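Local coordinates for conserved hypothetical exported protein (PDB 4JJA), which is of unknown function but may be an exported exo-beta-N-acetylmuramidase acting on peptidoglycan, at residues D108-G113 with Y211-P216; D141-N146 with I200-Y205; G147-G152 with P169-M174; Y205-M210 with L366-N371. One frame throughout, in Å; residues are numbered along the deposited sequence.

Contact 1: residues D108-G113 with Y211-P216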
loop_
_atom_site.group_PDB
_atom_site.type_symbol
_atom_site.label_atom_id
_atom_site.label_comp_id
_atom_site.label_asym_id
_atom_site.label_seq_id
_atom_site.Cartn_x
_atom_site.Cartn_y
_atom_site.Cartn_z
ATOM N N ASP A 108 2.483 13.440 0.324
ATOM C CA ASP A 108 3.452 13.030 1.353
ATOM C C ASP A 108 2.796 12.004 2.246
ATOM O O ASP A 108 2.113 12.359 3.190
ATOM C CB ASP A 108 4.010 14.207 2.184
ATOM C CG ASP A 108 5.162 13.772 3.119
ATOM O OD1 ASP A 108 5.995 12.872 2.737
ATOM O OD2 ASP A 108 5.244 14.313 4.271
ATOM N N ILE A 109 3.028 10.731 1.954
ATOM C CA ILE A 109 2.278 9.701 2.636
ATOM C C ILE A 109 3.074 8.433 2.589
ATOM O O ILE A 109 3.741 8.172 1.581
ATOM C CB ILE A 109 0.853 9.532 2.022
ATOM C CG1 ILE A 109 -0.096 8.763 2.964
ATOM C CG2 ILE A 109 0.879 8.939 0.591
ATOM C CD1 ILE A 109 -1.546 8.862 2.517
ATOM N N GLN A 110 2.983 7.642 3.653
ATOM C CA GLN A 110 3.753 6.385 3.760
ATOM C C GLN A 110 2.918 5.198 3.285
ATOM O O GLN A 110 1.915 4.833 3.912
ATOM C CB GLN A 110 4.240 6.159 5.195
ATOM C CG GLN A 110 5.091 4.911 5.339
ATOM C CD GLN A 110 6.371 4.994 4.515
ATOM O OE1 GLN A 110 7.224 5.833 4.778
ATOM N NE2 GLN A 110 6.501 4.136 3.513
ATOM N N ASP A 111 3.405 4.541 2.216
ATOM C CA ASP A 111 2.812 3.394 1.578
ATOM C C ASP A 111 3.497 2.093 2.052
ATOM O O ASP A 111 4.576 2.136 2.653
ATOM C CB ASP A 111 3.033 3.560 0.028
ATOM C CG ASP A 111 2.432 2.476 -0.760
ATOM O OD1 ASP A 111 1.269 2.132 -0.488
ATOM O OD2 ASP A 111 3.146 1.920 -1.645
ATOM N N VAL A 112 2.951 0.922 1.684
ATOM C CA VAL A 112 3.577 -0.368 2.008
ATOM C C VAL A 112 3.940 -1.238 0.810
ATOM O O VAL A 112 4.467 -2.313 0.976
ATOM C CB VAL A 112 2.749 -1.166 3.034
ATOM C CG1 VAL A 112 2.554 -0.341 4.332
ATOM C CG2 VAL A 112 1.430 -1.552 2.472
ATOM N N GLY A 113 3.646 -0.758 -0.396
ATOM C CA GLY A 113 4.105 -1.432 -1.621
ATOM C C GLY A 113 3.328 -2.582 -2.186
ATOM O O GLY A 113 3.881 -3.451 -2.826
ATOM N N TYR A 211 13.998 0.048 4.684
ATOM C CA TYR A 211 13.491 1.095 5.536
ATOM C C TYR A 211 12.420 0.584 6.437
ATOM O O TYR A 211 11.506 -0.105 5.986
ATOM C CB TYR A 211 12.979 2.232 4.699
ATOM C CG TYR A 211 12.386 3.398 5.463
ATOM C CD1 TYR A 211 13.173 4.378 6.050
ATOM C CD2 TYR A 211 11.007 3.571 5.537
ATOM C CE1 TYR A 211 12.601 5.454 6.674
ATOM C CE2 TYR A 211 10.434 4.653 6.136
ATOM C CZ TYR A 211 11.247 5.620 6.691
ATOM O OH TYR A 211 10.613 6.701 7.296
ATOM N N ARG A 212 12.473 0.990 7.705
ATOM C CA ARG A 212 11.495 0.611 8.719
ATOM C C ARG A 212 10.625 1.806 9.057
ATOM O O ARG A 212 11.124 2.911 9.211
ATOM C CB ARG A 212 12.218 0.101 9.967
ATOM C CG ARG A 212 12.945 -1.170 9.685
ATOM C CD ARG A 212 13.625 -1.782 10.856
ATOM N NE ARG A 212 12.804 -2.460 11.796
ATOM C CZ ARG A 212 12.508 -3.756 11.740
ATOM N NH1 ARG A 212 12.906 -4.530 10.756
ATOM N NH2 ARG A 212 11.816 -4.257 12.718
ATOM N N LEU A 213 9.332 1.597 9.102
ATOM C CA LEU A 213 8.375 2.668 9.231
ATOM C C LEU A 213 8.284 3.090 10.693
ATOM O O LEU A 213 8.021 2.271 11.550
ATOM C CB LEU A 213 6.991 2.198 8.780
ATOM C CG LEU A 213 6.759 2.245 7.284
ATOM C CD1 LEU A 213 7.729 1.603 6.390
ATOM C CD2 LEU A 213 5.366 1.813 6.962
ATOM N N PRO A 214 8.476 4.379 10.984
ATOM C CA PRO A 214 8.373 4.816 12.379
ATOM C C PRO A 214 6.961 4.828 12.913
ATOM O O PRO A 214 6.774 4.712 14.142
ATOM C CB PRO A 214 8.954 6.234 12.324
ATOM C CG PRO A 214 8.694 6.710 10.866
ATOM C CD PRO A 214 8.909 5.477 10.071
ATOM N N ILE A 215 5.980 5.012 12.018
ATOM C CA ILE A 215 4.567 5.243 12.362
ATOM C C ILE A 215 3.749 4.150 11.624
ATOM O O ILE A 215 3.886 3.989 10.405
ATOM C CB ILE A 215 4.089 6.672 11.894
ATOM C CG1 ILE A 215 4.947 7.778 12.564
ATOM C CG2 ILE A 215 2.611 6.858 12.112
ATOM C CD1 ILE A 215 4.645 9.209 12.097
ATOM N N PRO A 216 2.847 3.452 12.338
ATOM C CA PRO A 216 2.073 2.403 11.637
ATOM C C PRO A 216 1.212 2.981 10.536
ATOM O O PRO A 216 0.450 3.907 10.777
ATOM C CB PRO A 216 1.166 1.823 12.756
ATOM C CG PRO A 216 1.063 2.987 13.736
ATOM C CD PRO A 216 2.427 3.604 13.748
HETATM O O HOH W 1 7.931 7.488 6.807
#
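The Q110 amide and the Y211 ring come from opposite directions with their planes 32° apart, and Q110 OE1 meets the ring obliquely, 3.7 Å from Y211 CE2. L213 crosses the same glutamine: its CD2 packs on the aliphatic part, 3.5 Å from Q110 CG, while its CD1 reaches the amide, 4.0 Å from Q110 NE2. In the plane of that amide lies D111 O, which accepts from Q110 NE2 at 2.9 Å. The bond is nearly straight (169°) and arrives on a carbonyl lone pair. A bend at chi2 (63°) folds the glutamine back toward the carbonyl of its own neighbour. NE2 probably also donates to P143 O, which would hold the amide against rotation with its oxygen turned to the tyrosine. There a water donates to Q110 OE1 at 2.7 Å and stands 2.8 Å from Y211 OH, the polar link between segments that share no direct hydrogen bond. V112 CG1 adds a looser touch, 4.4 Å from L213 CD2. Outside the two segments Y211 rests on P143, and L213 on I227 of helix 224-233. Residues 108-113 leave the C-terminal end of strand 104-107 in a parallel sheet of 3-2-1-4-5-6 order, the Rossmann-like arrangement, and the contact lies in the loops gathered along that end of the sheet.

Contact 2: residues D141-N146 with I200-Y205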
loop_
_atom_site.group_PDB
_atom_site.type_symbol
_atom_site.label_atom_id
_atom_site.label_comp_id
_atom_site.label_asym_id
_atom_site.label_seq_id
_atom_site.Cartn_x
_atom_site.Cartn_y
_atom_site.Cartn_z
ATOM N N ASP A 141 8.995 12.127 -1.691
ATOM C CA ASP A 141 8.970 10.667 -1.728
ATOM C C ASP A 141 9.326 10.073 -0.379
ATOM O O ASP A 141 10.108 10.670 0.406
ATOM C CB ASP A 141 9.893 10.133 -2.822
ATOM C CG ASP A 141 9.359 8.941 -3.582
ATOM O OD1 ASP A 141 8.152 8.650 -3.538
ATOM O OD2 ASP A 141 10.222 8.350 -4.316
ATOM N N ARG A 142 8.769 8.905 -0.100
ATOM C CA ARG A 142 9.117 8.089 1.048
ATOM C C ARG A 142 9.444 6.696 0.541
ATOM O O ARG A 142 8.973 6.279 -0.505
ATOM C CB ARG A 142 8.009 8.034 2.091
ATOM C CG ARG A 142 7.767 9.379 2.768
ATOM C CD ARG A 142 6.705 9.309 3.853
ATOM N NE ARG A 142 6.483 10.668 4.378
ATOM C CZ ARG A 142 6.829 11.107 5.569
ATOM N NH1 ARG A 142 7.359 10.289 6.475
ATOM N NH2 ARG A 142 6.608 12.378 5.873
ATOM N N PRO A 143 10.250 5.963 1.302
ATOM C CA PRO A 143 10.582 4.609 0.889
ATOM C C PRO A 143 9.404 3.674 0.762
ATOM O O PRO A 143 8.393 3.873 1.423
ATOM C CB PRO A 143 11.528 4.108 2.010
ATOM C CG PRO A 143 12.159 5.336 2.511
ATOM C CD PRO A 143 11.030 6.350 2.488
ATOM N N ASN A 144 9.571 2.667 -0.091
ATOM C CA ASN A 144 8.675 1.527 -0.113
ATOM C C ASN A 144 9.317 0.463 0.765
ATOM O O ASN A 144 10.396 -0.017 0.421
ATOM C CB ASN A 144 8.512 1.047 -1.557
ATOM C CG ASN A 144 7.606 -0.153 -1.691
ATOM O OD1 ASN A 144 7.252 -0.796 -0.691
ATOM N ND2 ASN A 144 7.285 -0.497 -2.950
ATOM N N PRO A 145 8.691 0.077 1.901
ATOM C CA PRO A 145 9.320 -0.924 2.759
ATOM C C PRO A 145 9.402 -2.302 2.115
ATOM O O PRO A 145 10.137 -3.154 2.572
ATOM C CB PRO A 145 8.414 -0.937 3.988
ATOM C CG PRO A 145 7.056 -0.533 3.442
ATOM C CD PRO A 145 7.361 0.498 2.402
ATOM N N ASN A 146 8.617 -2.503 1.053
ATOM C CA ASN A 146 8.643 -3.694 0.210
ATOM C C ASN A 146 9.200 -3.353 -1.193
ATOM O O ASN A 146 8.855 -3.985 -2.185
ATOM C CB ASN A 146 7.238 -4.339 0.140
ATOM C CG ASN A 146 6.913 -5.092 1.400
ATOM O OD1 ASN A 146 7.670 -6.008 1.787
ATOM N ND2 ASN A 146 5.753 -4.820 1.994
ATOM N N ILE A 200 10.582 14.906 -5.253
ATOM C CA ILE A 200 11.771 15.125 -4.429
ATOM C C ILE A 200 12.164 13.736 -3.911
ATOM O O ILE A 200 11.499 13.169 -3.046
ATOM C CB ILE A 200 11.521 16.064 -3.234
ATOM C CG1 ILE A 200 10.880 17.375 -3.710
ATOM C CG2 ILE A 200 12.823 16.275 -2.450
ATOM C CD1 ILE A 200 11.699 18.181 -4.754
ATOM N N PRO A 201 13.202 13.121 -4.485
ATOM C CA PRO A 201 13.554 11.757 -4.105
ATOM C C PRO A 201 14.178 11.670 -2.736
ATOM O O PRO A 201 14.786 12.624 -2.257
ATOM C CB PRO A 201 14.576 11.335 -5.194
ATOM C CG PRO A 201 14.352 12.221 -6.337
ATOM C CD PRO A 201 13.902 13.517 -5.722
ATOM N N CYS A 202 14.051 10.509 -2.121
ATOM C CA CYS A 202 14.799 10.247 -0.923
ATOM C C CYS A 202 16.304 10.239 -1.215
ATOM O O CYS A 202 16.716 9.881 -2.320
ATOM C CB CYS A 202 14.482 8.861 -0.387
ATOM S SG CYS A 202 12.760 8.567 0.035
ATOM N N LYS A 203 17.086 10.568 -0.194
ATOM C CA LYS A 203 18.544 10.373 -0.249
ATOM C C LYS A 203 18.909 9.167 0.585
ATOM O O LYS A 203 18.172 8.793 1.501
ATOM C CB LYS A 203 19.294 11.580 0.259
ATOM C CG LYS A 203 19.040 12.821 -0.590
ATOM C CD LYS A 203 19.811 14.040 -0.068
ATOM C CE LYS A 203 19.844 15.169 -1.069
ATOM N NZ LYS A 203 19.991 14.754 -2.495
ATOM N N ASN A 204 20.041 8.555 0.253
ATOM C CA ASN A 204 20.545 7.356 0.938
ATOM C C ASN A 204 19.549 6.225 0.860
ATOM O O ASN A 204 19.285 5.530 1.828
ATOM C CB ASN A 204 20.922 7.676 2.383
ATOM C CG ASN A 204 21.896 8.830 2.490
ATOM O OD1 ASN A 204 22.786 9.012 1.621
ATOM N ND2 ASN A 204 21.727 9.625 3.541
ATOM N N TYR A 205 19.010 6.050 -0.338
ATOM C CA TYR A 205 17.961 5.033 -0.568
ATOM C C TYR A 205 18.154 4.344 -1.908
ATOM O O TYR A 205 18.300 4.995 -2.942
ATOM C CB TYR A 205 16.565 5.707 -0.551
ATOM C CG TYR A 205 15.429 4.724 -0.711
ATOM C CD1 TYR A 205 15.175 3.741 0.228
ATOM C CD2 TYR A 205 14.583 4.789 -1.812
ATOM C CE1 TYR A 205 14.160 2.823 0.005
ATOM C CE2 TYR A 205 13.541 3.869 -2.015
ATOM C CZ TYR A 205 13.312 2.916 -1.076
ATOM O OH TYR A 205 12.282 1.989 -1.288
#
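P143 CG lies over one face of the Y205 ring, toward its rim, and P143 CB is 3.5 Å from Y205 CE1. The proline and the tyrosine side chain cross at a slant, and the ring extends past the proline to bring its hydroxyl to the next peptide. Y205 OH accepts from N144 N at 3.0 Å, through a moderately bent bond (148°). With chi1 at -177°, the Y205 ring swings away from its own backbone N and across to the facing segment. Farther along, C202 SG sits 3.4 Å from D141 O and 3.7 Å from P143 CD, touching both the carbonyl and the proline ring. At the far end D141 N donates to I200 O at 3.0 Å. The next shell fixes these groups. The D141 carboxylate is gripped by Y368 OH, T175 OG1 and G177 N, while R142, turned from the contact, forms a salt bridge with D108. N144 OD1 accepts from N146 N at 2.8 Å, from above the carbonyl plane, making an Asx turn, and N144 ND2 donates to M174 O. I200 is bonded through its backbone to both I139 and D141, the alternating pattern of parallel strands. The contact therefore continues the pairing of strand 136-140 with the edge strand 197-200 of a Rossmann-like sheet, then replaces it with side-chain packing and the N144-Y205 hydrogen bond as the chains leave the sheet.

Contact 3: residues G147-G152 with P169-M174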
loop_
_atom_site.group_PDB
_atom_site.type_symbol
_atom_site.label_atom_id
_atom_site.label_comp_id
_atom_site.label_asym_id
_atom_site.label_seq_id
_atom_site.Cartn_x
_atom_site.Cartn_y
_atom_site.Cartn_z
ATOM N N GLY A 147 10.099 -2.387 -1.245
ATOM C CA GLY A 147 10.694 -1.925 -2.488
ATOM C C GLY A 147 11.827 -2.766 -2.998
ATOM O O GLY A 147 12.364 -2.453 -4.067
ATOM N N HIS A 148 12.186 -3.801 -2.262
ATOM C CA HIS A 148 13.354 -4.603 -2.539
ATOM C C HIS A 148 13.076 -5.739 -3.501
ATOM O O HIS A 148 14.019 -6.466 -3.867
ATOM C CB HIS A 148 13.953 -5.161 -1.238
ATOM C CG HIS A 148 12.967 -5.911 -0.391
ATOM N ND1 HIS A 148 11.925 -5.267 0.245
ATOM C CD2 HIS A 148 12.842 -7.229 -0.098
ATOM C CE1 HIS A 148 11.200 -6.170 0.895
ATOM N NE2 HIS A 148 11.743 -7.373 0.718
ATOM N N TYR A 149 11.827 -5.933 -3.910
ATOM C CA TYR A 149 11.495 -6.984 -4.856
ATOM C C TYR A 149 10.259 -6.633 -5.614
ATOM O O TYR A 149 9.553 -5.691 -5.293
ATOM C CB TYR A 149 11.378 -8.351 -4.193
ATOM C CG TYR A 149 10.206 -8.608 -3.277
ATOM C CD1 TYR A 149 9.984 -7.879 -2.122
ATOM C CD2 TYR A 149 9.313 -9.659 -3.570
ATOM C CE1 TYR A 149 8.897 -8.218 -1.263
ATOM C CE2 TYR A 149 8.281 -9.978 -2.735
ATOM C CZ TYR A 149 8.085 -9.277 -1.573
ATOM O OH TYR A 149 7.071 -9.663 -0.737
ATOM N N VAL A 150 9.990 -7.438 -6.645
ATOM C CA VAL A 150 8.799 -7.389 -7.489
ATOM C C VAL A 150 8.253 -8.824 -7.496
ATOM O O VAL A 150 9.028 -9.780 -7.656
ATOM C CB VAL A 150 9.122 -6.902 -8.902
ATOM C CG1 VAL A 150 7.864 -6.873 -9.790
ATOM C CG2 VAL A 150 9.811 -5.525 -8.837
ATOM N N ASP A 151 6.939 -8.995 -7.311
ATOM C CA ASP A 151 6.411 -10.358 -7.252
ATOM C C ASP A 151 4.927 -10.376 -7.535
ATOM O O ASP A 151 4.191 -9.424 -7.308
ATOM C CB ASP A 151 6.691 -10.957 -5.853
ATOM C CG ASP A 151 6.946 -12.442 -5.852
ATOM O OD1 ASP A 151 6.915 -13.069 -6.909
ATOM O OD2 ASP A 151 7.185 -12.944 -4.711
ATOM N N GLY A 152 4.497 -11.549 -7.981
ATOM C CA GLY A 152 3.100 -11.828 -8.224
ATOM C C GLY A 152 2.684 -11.552 -9.671
ATOM O O GLY A 152 3.395 -10.904 -10.423
ATOM N N PRO A 169 2.249 -5.797 -10.746
ATOM C CA PRO A 169 2.289 -7.009 -9.942
ATOM C C PRO A 169 1.732 -6.761 -8.533
ATOM O O PRO A 169 1.407 -5.626 -8.175
ATOM C CB PRO A 169 3.796 -7.382 -9.902
ATOM C CG PRO A 169 4.424 -6.615 -11.057
ATOM C CD PRO A 169 3.605 -5.315 -11.038
ATOM N N ILE A 170 1.595 -7.821 -7.752
ATOM C CA ILE A 170 1.126 -7.687 -6.397
ATOM C C ILE A 170 2.086 -6.815 -5.597
ATOM O O ILE A 170 1.675 -5.872 -4.877
ATOM C CB ILE A 170 0.909 -9.078 -5.728
ATOM C CG1 ILE A 170 -0.246 -9.824 -6.431
ATOM C CG2 ILE A 170 0.645 -8.966 -4.244
ATOM C CD1 ILE A 170 -0.464 -11.252 -5.926
ATOM N N VAL A 171 3.377 -7.168 -5.648
ATOM C CA VAL A 171 4.456 -6.408 -5.002
ATOM C C VAL A 171 5.110 -5.707 -6.199
ATOM O O VAL A 171 5.794 -6.345 -7.008
ATOM C CB VAL A 171 5.408 -7.349 -4.246
ATOM C CG1 VAL A 171 6.643 -6.521 -3.759
ATOM C CG2 VAL A 171 4.721 -8.085 -3.100
ATOM N N HIS A 172 4.889 -4.396 -6.318
ATOM C CA HIS A 172 5.344 -3.654 -7.491
ATOM C C HIS A 172 6.774 -3.114 -7.345
ATOM O O HIS A 172 7.410 -2.773 -8.351
ATOM C CB HIS A 172 4.343 -2.550 -7.857
ATOM C CG HIS A 172 4.015 -1.646 -6.718
ATOM N ND1 HIS A 172 4.919 -0.728 -6.220
ATOM C CD2 HIS A 172 2.865 -1.491 -6.017
ATOM C CE1 HIS A 172 4.317 -0.040 -5.258
ATOM N NE2 HIS A 172 3.084 -0.525 -5.086
ATOM N N GLY A 173 7.256 -3.019 -6.101
ATOM C CA GLY A 173 8.579 -2.611 -5.827
ATOM C C GLY A 173 8.928 -1.149 -5.974
ATOM O O GLY A 173 10.093 -0.809 -5.964
HETATM N N MSE A 174 7.931 -0.272 -6.118
HETATM C CA MSE A 174 8.173 1.109 -6.482
HETATM C C MSE A 174 7.736 2.056 -5.378
HETATM O O MSE A 174 6.830 1.781 -4.620
HETATM C CB MSE A 174 7.392 1.487 -7.747
HETATM C CG MSE A 174 7.764 0.571 -8.909
HETATM SE SE MSE A 174 6.768 0.845 -10.558
HETATM C CE MSE A 174 7.697 2.325 -11.118
#
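Y149 and V171 meet because their first torsions converge: chi1 of 70° sets the Y149 ring between its own backbone N and carbonyl carbon, and chi1 of 172° carries V171 CG1 opposite the valine's backbone N. That methyl stands over the centre of the ring in a CH-pi contact, 3.7 Å from the Y149 centroid and only 9° off the normal. The second methyl, V171 CG2, reaches the phenol end, 3.7 Å from Y149 OH, while D151 OD2 lies in plane at the ring's edge. In the backbone, D151 and V171 form one antiparallel hydrogen-bonded pair. D151 N gives to V171 O at 2.9 Å, and V171 N returns a bond of 2.9 Å to D151 O. I170 and V171 both face D151, a classic beta bulge. V150 CA makes a CA-H...O contact of 3.2 Å with V171 O, and V150 CG1 packs 3.7 Å from P169 CG. G173 brings its CA within 3.3 Å of Y149 O, a buried carbonyl without a hydrogen-bond partner in the model. The D151 carboxylate is tied to W351 and K348. On one flank V150 and P169 lean on helix 352-362; Y149 and V171 touch P231 of helix 224-233. Both segments belong to the long loop that joins strand 136-140 to helix 176-185.

Contact 4: residues Y205-M210 with L366-N371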
loop_
_atom_site.group_PDB
_atom_site.type_symbol
_atom_site.label_atom_id
_atom_site.label_comp_id
_atom_site.label_asym_id
_atom_site.label_seq_id
_atom_site.Cartn_x
_atom_site.Cartn_y
_atom_site.Cartn_z
ATOM N N TYR A 205 19.010 6.050 -0.338
ATOM C CA TYR A 205 17.961 5.033 -0.568
ATOM C C TYR A 205 18.154 4.344 -1.908
ATOM O O TYR A 205 18.300 4.995 -2.942
ATOM C CB TYR A 205 16.565 5.707 -0.551
ATOM C CG TYR A 205 15.429 4.724 -0.711
ATOM C CD1 TYR A 205 15.175 3.741 0.228
ATOM C CD2 TYR A 205 14.583 4.789 -1.812
ATOM C CE1 TYR A 205 14.160 2.823 0.005
ATOM C CE2 TYR A 205 13.541 3.869 -2.015
ATOM C CZ TYR A 205 13.312 2.916 -1.076
ATOM O OH TYR A 205 12.282 1.989 -1.288
ATOM N N THR A 206 18.189 3.002 -1.868
ATOM C CA THR A 206 18.201 2.164 -3.047
ATOM C C THR A 206 17.045 1.184 -2.916
ATOM O O THR A 206 16.444 1.025 -1.844
ATOM C CB THR A 206 19.504 1.344 -3.164
ATOM O OG1 THR A 206 19.496 0.357 -2.144
ATOM C CG2 THR A 206 20.740 2.273 -3.056
ATOM N N HIS A 207 16.809 0.426 -3.982
ATOM C CA HIS A 207 15.867 -0.718 -3.948
ATOM C C HIS A 207 16.401 -1.989 -3.279
ATOM O O HIS A 207 15.836 -3.093 -3.420
ATOM C CB HIS A 207 15.318 -0.994 -5.333
ATOM C CG HIS A 207 14.358 0.045 -5.796
ATOM N ND1 HIS A 207 13.027 0.035 -5.425
ATOM C CD2 HIS A 207 14.531 1.148 -6.563
ATOM C CE1 HIS A 207 12.421 1.080 -5.968
ATOM N NE2 HIS A 207 13.310 1.778 -6.654
ATOM N N GLN A 208 17.485 -1.836 -2.542
ATOM C CA GLN A 208 17.847 -2.805 -1.482
ATOM C C GLN A 208 17.727 -2.314 -0.074
ATOM O O GLN A 208 17.802 -3.132 0.852
ATOM C CB GLN A 208 19.285 -3.292 -1.706
ATOM C CG GLN A 208 19.409 -4.208 -2.872
ATOM C CD GLN A 208 20.832 -4.741 -3.039
ATOM O OE1 GLN A 208 21.267 -5.577 -2.253
ATOM N NE2 GLN A 208 21.547 -4.246 -4.024
ATOM N N THR A 209 17.514 -1.000 0.115
ATOM C CA THR A 209 17.419 -0.472 1.435
ATOM C C THR A 209 16.163 -1.033 2.099
ATOM O O THR A 209 15.090 -1.000 1.496
ATOM C CB THR A 209 17.292 1.039 1.400
ATOM O OG1 THR A 209 18.386 1.597 0.688
ATOM C CG2 THR A 209 17.180 1.672 2.813
HETATM N N MSE A 210 16.260 -1.447 3.348
HETATM C CA MSE A 210 15.164 -1.984 4.139
HETATM C C MSE A 210 14.722 -0.962 5.150
HETATM O O MSE A 210 15.034 -1.061 6.340
HETATM C CB MSE A 210 15.574 -3.293 4.816
HETATM C CG MSE A 210 16.142 -4.305 3.821
HETATM SE SE MSE A 210 15.013 -4.753 2.305
HETATM C CE MSE A 210 13.511 -5.504 3.277
ATOM N N LEU A 366 12.256 4.440 -12.552
ATOM C CA LEU A 366 12.903 4.308 -11.267
ATOM C C LEU A 366 13.714 5.543 -10.963
ATOM O O LEU A 366 14.289 6.171 -11.835
ATOM C CB LEU A 366 13.783 3.067 -11.159
ATOM C CG LEU A 366 13.056 1.736 -11.364
ATOM C CD1 LEU A 366 13.996 0.543 -11.271
ATOM C CD2 LEU A 366 11.799 1.568 -10.440
ATOM N N LEU A 367 13.726 5.912 -9.699
ATOM C CA LEU A 367 14.452 7.061 -9.199
ATOM C C LEU A 367 15.633 6.685 -8.333
ATOM O O LEU A 367 16.411 7.545 -7.881
ATOM C CB LEU A 367 13.513 7.959 -8.404
ATOM C CG LEU A 367 12.433 8.687 -9.208
ATOM C CD1 LEU A 367 11.392 9.281 -8.264
ATOM C CD2 LEU A 367 13.057 9.707 -10.163
ATOM N N TYR A 368 15.775 5.389 -8.076
ATOM C CA TYR A 368 16.787 4.870 -7.169
ATOM C C TYR A 368 17.381 3.641 -7.801
ATOM O O TYR A 368 16.766 3.019 -8.640
ATOM C CB TYR A 368 16.147 4.463 -5.802
ATOM C CG TYR A 368 15.241 5.564 -5.277
ATOM C CD1 TYR A 368 15.767 6.685 -4.695
ATOM C CD2 TYR A 368 13.876 5.472 -5.355
ATOM C CE1 TYR A 368 14.938 7.702 -4.238
ATOM C CE2 TYR A 368 13.053 6.484 -4.920
ATOM C CZ TYR A 368 13.583 7.589 -4.339
ATOM O OH TYR A 368 12.805 8.627 -3.879
ATOM N N GLN A 369 18.574 3.290 -7.339
ATOM C CA GLN A 369 19.253 2.111 -7.816
ATOM C C GLN A 369 18.360 0.894 -7.755
ATOM O O GLN A 369 17.767 0.617 -6.718
ATOM C CB GLN A 369 20.495 1.873 -6.953
ATOM C CG GLN A 369 21.419 0.740 -7.335
ATOM C CD GLN A 369 22.444 0.558 -6.283
ATOM O OE1 GLN A 369 23.431 1.324 -6.237
ATOM N NE2 GLN A 369 22.229 -0.372 -5.426
ATOM N N ASP A 370 18.297 0.169 -8.869
ATOM C CA ASP A 370 17.458 -0.996 -8.979
ATOM C C ASP A 370 18.027 -2.140 -8.156
ATOM O O ASP A 370 19.183 -2.105 -7.700
ATOM C CB ASP A 370 17.298 -1.358 -10.469
ATOM C CG ASP A 370 16.094 -2.172 -10.805
ATOM O OD1 ASP A 370 15.286 -2.555 -9.932
ATOM O OD2 ASP A 370 15.932 -2.414 -12.024
ATOM N N ASN A 371 17.206 -3.158 -7.973
ATOM C CA ASN A 371 17.711 -4.372 -7.350
ATOM C C ASN A 371 17.539 -5.517 -8.274
ATOM O O ASN A 371 18.382 -5.586 -9.195
ATOM C CB ASN A 371 17.089 -4.597 -5.981
ATOM C CG ASN A 371 17.661 -5.793 -5.262
ATOM O OD1 ASN A 371 18.835 -6.149 -5.440
ATOM N ND2 ASN A 371 16.878 -6.384 -4.389
ATOM O OXT ASN A 371 16.634 -6.342 -8.115
HETATM O O HOH W 2 19.648 5.051 -5.334
HETATM O O HOH W 3 20.100 -2.001 -5.264
#
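Q208 and the C-terminal N371 stack their side-chain amides, planes 10° apart, although the two side chains cross at about a right angle; N371 OD1 lies 3.3 Å from Q208 CG, and N371 ND2 donates to H148 O. Deeper in, the edge of Y205 meets the face of Y368 in a T-shaped pair, centroids 4.8 Å apart and planes at 78°. Y205 CD2 points at the middle of that face, and L367 CB lies over the rim of the opposite one. H207 completes the aromatic cluster, its NE2 near the plane of the Y368 ring at the edge. In the conformer described, H207 ND1 bonds to G147 O and NE2 to E178. One direct hydrogen bond joins the backbones: H207 N to Q369 O, 2.9 Å. A type I turn from T206 to T209 presents this N-H, and T206 OG1 accepts from Q208 N at 3.0 Å to make an ST turn. Two waters add further links. One donates to Y205 O at 2.7 Å and accepts from Q369 N; another takes hydrogens from Q208 NE2 and Q369 NE2 and donates to D370 O at 2.6 Å. D370 itself is paired with K363 and R362. The chemistry implies a C-terminal tail fixed by aromatic packing and one backbone bond on its inner side, with the water-bridged amides of Q208 and Q369 on the exposed side.

Contacts 1, 2 and 3 are buried, whereas contact 4 is only partly so and carries the chain's C-terminus. Contacts 1 and 2 both use loops that follow strands of the parallel sheet, and meet through the D108-R142 salt bridge and the probable Q110-P143 bond. Contacts 2 and 4 share Y205, and Y368 reaches D141 and C202. Contact 3 relies on backbone pairing and a methyl over a ring, contact 2 on two hydrogen bonds with proline and sulfur packing, contact 1 on a water between side chains. Contact 4 alone joins the N-terminal and C-terminal NamZ family regions, and H207 and N371 tie it to the carbonyls of G147 and H148, in contact 3.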